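Local coordinates for adhesion and penetration protein autotransporter (Haemophilus influenzae, PDB 3SYJ) that probably acts as a serine protease and promotes adherence to and invasion of host cells, its secreted passenger domain also self-associating to aggregate bacteria, at residues Ala509-Ile514 against Arg554-Tyr559; Asn575-Ile580 against Lys628-Gln633. One frame throughout, in Å; residues are numbered along the deposited sequence.

Contact 1: Ala509-Ile514 against Arg554-Tyr559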
loop_
_atom_site.group_PDB
_atom_site.type_symbol
_atom_site.label_atom_id
_atom_site.label_comp_id
_atom_site.label_asym_id
_atom_site.label_seq_id
_atom_site.Cartn_x
_atom_site.Cartn_y
_atom_site.Cartn_z
ATOM N N ALA A 509 15.968 -32.196 -2.430
ATOM C CA ALA A 509 16.770 -31.182 -1.758
ATOM C C ALA A 509 18.017 -31.804 -1.129
ATOM O O ALA A 509 18.154 -33.026 -1.077
ATOM C CB ALA A 509 15.951 -30.464 -0.705
ATOM N N ALA A 510 18.932 -30.957 -0.669
ATOM C CA ALA A 510 20.149 -31.419 -0.010
ATOM C C ALA A 510 20.502 -30.494 1.151
ATOM O O ALA A 510 20.160 -29.313 1.135
ATOM C CB ALA A 510 21.302 -31.502 -1.009
ATOM N N ASN A 511 21.162 -31.032 2.168
ATOM C CA ASN A 511 21.611 -30.203 3.279
ATOM C C ASN A 511 23.099 -30.378 3.553
ATOM O O ASN A 511 23.609 -31.490 3.512
ATOM C CB ASN A 511 20.825 -30.525 4.547
ATOM C CG ASN A 511 19.326 -30.405 4.351
ATOM O OD1 ASN A 511 18.832 -29.420 3.799
ATOM N ND2 ASN A 511 18.595 -31.414 4.804
ATOM N N VAL A 512 23.790 -29.272 3.815
ATOM C CA VAL A 512 25.140 -29.336 4.353
ATOM C C VAL A 512 25.123 -28.757 5.757
ATOM O O VAL A 512 24.707 -27.618 5.968
ATOM C CB VAL A 512 26.158 -28.538 3.505
ATOM C CG1 VAL A 512 27.579 -28.795 3.997
ATOM C CG2 VAL A 512 26.046 -28.897 2.043
ATOM N N THR A 513 25.569 -29.548 6.721
ATOM C CA THR A 513 25.695 -29.065 8.086
ATOM C C THR A 513 27.175 -28.886 8.425
ATOM O O THR A 513 27.998 -29.739 8.111
ATOM C CB THR A 513 25.005 -30.029 9.079
ATOM O OG1 THR A 513 23.634 -30.202 8.690
ATOM C CG2 THR A 513 25.062 -29.496 10.511
ATOM N N ILE A 514 27.506 -27.754 9.035
ATOM C CA ILE A 514 28.857 -27.499 9.517
ATOM C C ILE A 514 28.813 -27.356 11.034
ATOM O O ILE A 514 28.073 -26.522 11.561
ATOM C CB ILE A 514 29.453 -26.237 8.874
ATOM C CG1 ILE A 514 29.595 -26.440 7.361
ATOM C CG2 ILE A 514 30.807 -25.911 9.486
ATOM C CD1 ILE A 514 29.897 -25.175 6.597
ATOM N N ARG A 554 17.574 -27.375 -4.855
ATOM C CA ARG A 554 17.391 -26.918 -3.482
ATOM C C ARG A 554 18.589 -27.329 -2.639
ATOM O O ARG A 554 18.977 -28.494 -2.632
ATOM C CB ARG A 554 16.116 -27.494 -2.846
ATOM C CG ARG A 554 14.843 -27.415 -3.679
ATOM C CD ARG A 554 14.041 -26.142 -3.422
ATOM N NE ARG A 554 14.095 -25.706 -2.030
ATOM C CZ ARG A 554 13.808 -24.468 -1.641
ATOM N NH1 ARG A 554 13.449 -23.564 -2.543
ATOM N NH2 ARG A 554 13.885 -24.128 -0.359
ATOM N N LEU A 555 19.164 -26.366 -1.930
ATOM C CA LEU A 555 20.281 -26.639 -1.037
ATOM C C LEU A 555 20.180 -25.761 0.213
ATOM O O LEU A 555 20.039 -24.544 0.115
ATOM C CB LEU A 555 21.606 -26.418 -1.773
ATOM C CG LEU A 555 22.924 -26.550 -1.004
ATOM C CD1 LEU A 555 23.086 -27.952 -0.461
ATOM C CD2 LEU A 555 24.091 -26.195 -1.911
ATOM N N ASN A 556 20.218 -26.394 1.382
ATOM C CA ASN A 556 20.208 -25.680 2.658
ATOM C C ASN A 556 21.538 -25.808 3.376
ATOM O O ASN A 556 22.222 -26.827 3.258
ATOM C CB ASN A 556 19.109 -26.216 3.566
ATOM C CG ASN A 556 17.771 -26.180 2.908
ATOM O OD1 ASN A 556 17.239 -25.108 2.639
ATOM N ND2 ASN A 556 17.219 -27.350 2.615
ATOM N N LEU A 557 21.884 -24.769 4.129
ATOM C CA LEU A 557 23.120 -24.740 4.892
ATOM C C LEU A 557 22.829 -24.514 6.376
ATOM O O LEU A 557 22.136 -23.564 6.742
ATOM C CB LEU A 557 24.027 -23.631 4.365
ATOM C CG LEU A 557 25.276 -23.350 5.190
ATOM C CD1 LEU A 557 26.248 -24.525 5.093
ATOM C CD2 LEU A 557 25.914 -22.051 4.731
ATOM N N ILE A 558 23.359 -25.388 7.224
ATOM C CA ILE A 558 23.152 -25.263 8.660
ATOM C C ILE A 558 24.484 -25.129 9.388
ATOM O O ILE A 558 25.348 -26.000 9.271
ATOM C CB ILE A 558 22.425 -26.489 9.248
ATOM C CG1 ILE A 558 21.055 -26.687 8.599
ATOM C CG2 ILE A 558 22.253 -26.331 10.744
ATOM C CD1 ILE A 558 21.090 -27.437 7.301
ATOM N N TYR A 559 24.651 -24.036 10.129
ATOM C CA TYR A 559 25.800 -23.884 11.009
ATOM C C TYR A 559 25.371 -24.173 12.447
ATOM O O TYR A 559 24.560 -23.452 13.024
ATOM C CB TYR A 559 26.407 -22.483 10.889
ATOM C CG TYR A 559 27.585 -22.252 11.807
ATOM C CD1 TYR A 559 28.631 -23.158 11.860
ATOM C CD2 TYR A 559 27.653 -21.128 12.620
ATOM C CE1 TYR A 559 29.712 -22.962 12.697
ATOM C CE2 TYR A 559 28.733 -20.915 13.462
ATOM C CZ TYR A 559 29.761 -21.841 13.496
ATOM O OH TYR A 559 30.843 -21.651 14.331
#
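The carbonyl oxygen Ile558 O takes the shortest polar bond here, from Ile514 N at 2.8 Å, and a CA-H...O contact from Thr513 CA lies beside it at 3.3 Å. Further back, Val512 N binds Asn556 O, Ile558 N binds Val512 O and Asn556 N binds Ala510 O, all nearly straight, so the two strands run parallel with residues paired one to one; the bond from Ala510 N to Arg554 O, where the pairing begins, is bent and weak. On the partly exposed face, the side chains of Asn511 and Asn556 lie side by side and point the same way, the amide planes 34° apart. Asn556 ND2 meets Asn511 OD1 at 2.9 Å, in the plane of the donor amide and nearly in line with the acceptor's C=O bond. With CG beside the backbone N in both (chi1 -55°), the two amides come level and the bond can form; Asn556 OD1 goes on to accept the backbone N of Asp579 in the next coil. Beyond them Ile558 folds its CD1 back (chi2 84°) to lie 4.0 Å from Thr513 OG1 and 4.1 Å from Asn511 CB. The other face is buried. Leu555 CD1 reaches across to Ala510 CB and Val512 CG2, while Leu557 CD1 meets Ile514 CD1 at 4.0 Å; Tyr559 leans its CD1 obliquely on Ile514 O. This inward layer, backed by Phe489 and Phe543, belongs to the core of a parallel beta-helix. Hydrogen-bonded asparagine amides thus carry a polar chain from coil to coil on the partly exposed face, while leucine and isoleucine branches pack on the buried one.

Contact 2: Asn575-Ile580 against Lys628-Gln633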
loop_
_atom_site.group_PDB
_atom_site.type_symbol
_atom_site.label_atom_id
_atom_site.label_comp_id
_atom_site.label_asym_id
_atom_site.label_seq_id
_atom_site.Cartn_x
_atom_site.Cartn_y
_atom_site.Cartn_z
ATOM N N ASN A 575 24.552 -18.833 -3.471
ATOM C CA ASN A 575 23.417 -18.621 -4.354
ATOM C C ASN A 575 22.392 -19.707 -4.077
ATOM O O ASN A 575 22.129 -20.554 -4.925
ATOM C CB ASN A 575 23.848 -18.668 -5.817
ATOM C CG ASN A 575 22.753 -18.211 -6.752
ATOM O OD1 ASN A 575 22.625 -18.706 -7.875
ATOM N ND2 ASN A 575 21.948 -17.261 -6.293
ATOM N N LEU A 576 21.817 -19.681 -2.881
ATOM C CA LEU A 576 21.046 -20.814 -2.392
ATOM C C LEU A 576 19.568 -20.760 -2.699
ATOM O O LEU A 576 18.876 -19.817 -2.324
ATOM C CB LEU A 576 21.222 -20.977 -0.886
ATOM C CG LEU A 576 22.590 -21.478 -0.445
ATOM C CD1 LEU A 576 22.720 -21.392 1.061
ATOM C CD2 LEU A 576 22.800 -22.891 -0.926
ATOM N N LYS A 577 19.092 -21.799 -3.373
ATOM C CA LYS A 577 17.672 -22.068 -3.444
ATOM C C LYS A 577 17.369 -22.870 -2.183
ATOM O O LYS A 577 17.343 -24.098 -2.202
ATOM C CB LYS A 577 17.359 -22.882 -4.690
ATOM C CG LYS A 577 16.267 -22.286 -5.557
ATOM C CD LYS A 577 16.795 -21.111 -6.378
ATOM C CE LYS A 577 15.674 -20.442 -7.176
ATOM N NZ LYS A 577 16.186 -19.665 -8.342
ATOM N N GLY A 578 17.180 -22.159 -1.077
ATOM C CA GLY A 578 17.094 -22.770 0.231
ATOM C C GLY A 578 17.521 -21.767 1.281
ATOM O O GLY A 578 17.666 -20.579 0.992
ATOM N N ASP A 579 17.737 -22.242 2.501
ATOM C CA ASP A 579 17.980 -21.355 3.622
ATOM C C ASP A 579 19.365 -21.533 4.202
ATOM O O ASP A 579 20.026 -22.541 3.957
ATOM C CB ASP A 579 16.980 -21.637 4.740
ATOM C CG ASP A 579 15.558 -21.389 4.327
ATOM O OD1 ASP A 579 15.339 -20.650 3.346
ATOM O OD2 ASP A 579 14.657 -21.934 4.994
ATOM N N ILE A 580 19.780 -20.542 4.985
ATOM C CA ILE A 580 20.939 -20.664 5.853
ATOM C C ILE A 580 20.436 -20.540 7.285
ATOM O O ILE A 580 19.753 -19.568 7.635
ATOM C CB ILE A 580 22.002 -19.572 5.576
ATOM C CG1 ILE A 580 22.572 -19.719 4.166
ATOM C CG2 ILE A 580 23.130 -19.643 6.594
ATOM C CD1 ILE A 580 23.566 -18.633 3.794
ATOM N N LYS A 628 23.384 -14.700 -1.309
ATOM C CA LYS A 628 21.962 -14.842 -1.552
ATOM C C LYS A 628 21.426 -16.170 -1.041
ATOM O O LYS A 628 22.021 -17.229 -1.256
ATOM C CB LYS A 628 21.651 -14.715 -3.041
ATOM C CG LYS A 628 20.176 -14.871 -3.359
ATOM C CD LYS A 628 19.860 -14.395 -4.770
ATOM C CE LYS A 628 18.407 -14.699 -5.131
ATOM N NZ LYS A 628 18.141 -14.596 -6.594
ATOM N N ALA A 629 20.299 -16.096 -0.354
ATOM C CA ALA A 629 19.561 -17.275 0.032
ATOM C C ALA A 629 18.093 -16.880 0.056
ATOM O O ALA A 629 17.762 -15.700 -0.089
ATOM C CB ALA A 629 20.013 -17.764 1.400
ATOM N N GLU A 630 17.214 -17.861 0.220
ATOM C CA GLU A 630 15.796 -17.581 0.430
ATOM C C GLU A 630 15.574 -16.997 1.834
ATOM O O GLU A 630 15.064 -15.889 1.981
ATOM C CB GLU A 630 14.945 -18.835 0.154
ATOM C CG GLU A 630 14.978 -19.244 -1.335
ATOM C CD GLU A 630 14.179 -20.502 -1.681
ATOM O OE1 GLU A 630 13.691 -21.198 -0.772
ATOM O OE2 GLU A 630 14.048 -20.803 -2.887
ATOM N N ASN A 631 15.987 -17.726 2.863
ATOM C CA ASN A 631 15.874 -17.215 4.220
ATOM C C ASN A 631 17.161 -17.370 5.005
ATOM O O ASN A 631 17.899 -18.340 4.825
ATOM C CB ASN A 631 14.747 -17.913 4.987
ATOM C CG ASN A 631 13.399 -17.779 4.304
ATOM O OD1 ASN A 631 12.619 -16.870 4.604
ATOM N ND2 ASN A 631 13.119 -18.688 3.377
ATOM N N PHE A 632 17.419 -16.404 5.877
ATOM C CA PHE A 632 18.438 -16.540 6.898
ATOM C C PHE A 632 17.718 -16.712 8.228
ATOM O O PHE A 632 17.104 -15.781 8.741
ATOM C CB PHE A 632 19.336 -15.303 6.949
ATOM C CG PHE A 632 19.975 -14.963 5.635
ATOM C CD1 PHE A 632 21.192 -15.523 5.276
ATOM C CD2 PHE A 632 19.357 -14.082 4.759
ATOM C CE1 PHE A 632 21.779 -15.216 4.065
ATOM C CE2 PHE A 632 19.938 -13.765 3.548
ATOM C CZ PHE A 632 21.151 -14.332 3.195
ATOM N N GLN A 633 17.779 -17.915 8.777
ATOM C CA GLN A 633 17.152 -18.175 10.057
ATOM C C GLN A 633 18.229 -18.234 11.118
ATOM O O GLN A 633 18.906 -19.248 11.278
ATOM C CB GLN A 633 16.367 -19.486 10.009
ATOM C CG GLN A 633 15.650 -19.692 8.691
ATOM C CD GLN A 633 14.609 -20.791 8.746
ATOM O OE1 GLN A 633 14.288 -21.310 9.818
ATOM N NE2 GLN A 633 14.065 -21.149 7.582
HETATM O O HOH W 1 13.408 -21.920 1.727
#
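Ala629 CB is the small knob here. It lies 4.1 Å from Leu576 CB, 4.2 Å from Ile580 CG1 and 3.7 Å from Gly578 O, so the methyl fits into the hollow of the facing corner. The 575-580 chain takes one more residue round the bend: Leu576 faces Ala629 and Gly578 faces Glu630, with Lys577 pushed out between them as the centre of an inverse gamma turn. Gly578, at phi 154°, then offers a flat floor over which the extended Glu630 side chain lies, its CD 3.5 Å from Gly578 N; the far end of that chain makes a salt bridge with Arg554. These are corners of consecutive coils in the right-handed parallel beta-helix expected of autotransporter passengers, and at Glu630 the chain turns from one face to another. Past the bend, Asp579 fills the groove beside Asn631 and Gln633. Asn631 ND2 meets Asp579 OD1 at 3.0 Å, 34° out of the carboxylate plane, the amide standing nearly perpendicular to it; Asn631 N adds a weak, bent bond to the same oxygen, and Gln633 NE2 gives Asp579 OD2 another weak, bent bond. A water donates to both Asp579 OD1 and Glu630 OE1, probably easing the closeness of the two acids. Inside, Ile580 CD1 comes alongside the Phe632 ring, 3.9 Å from CE1, while that ring stacks with Trp652 of the next coil.

In the fold
Coming from the N terminus, the chain lays down strand 510-514, makes a 39-residue excursion that includes strands 536-539 and 542-543, and returns as strand 555-559 to close contact 1. It then runs through strand 567-575 into 575-580, and a second excursion, carrying strand 586-593 and helix 603-609, ends when 628-633 closes contact 2. The two loops follow in series. Strands 555-559 and 579-582 are neighbours, so 510-514, 555-559, 579-582 and 631-634 stand in order along one face of the beta-helix. The Arg554-Glu630 salt bridge joins the two contacts, linking coils that are not adjacent.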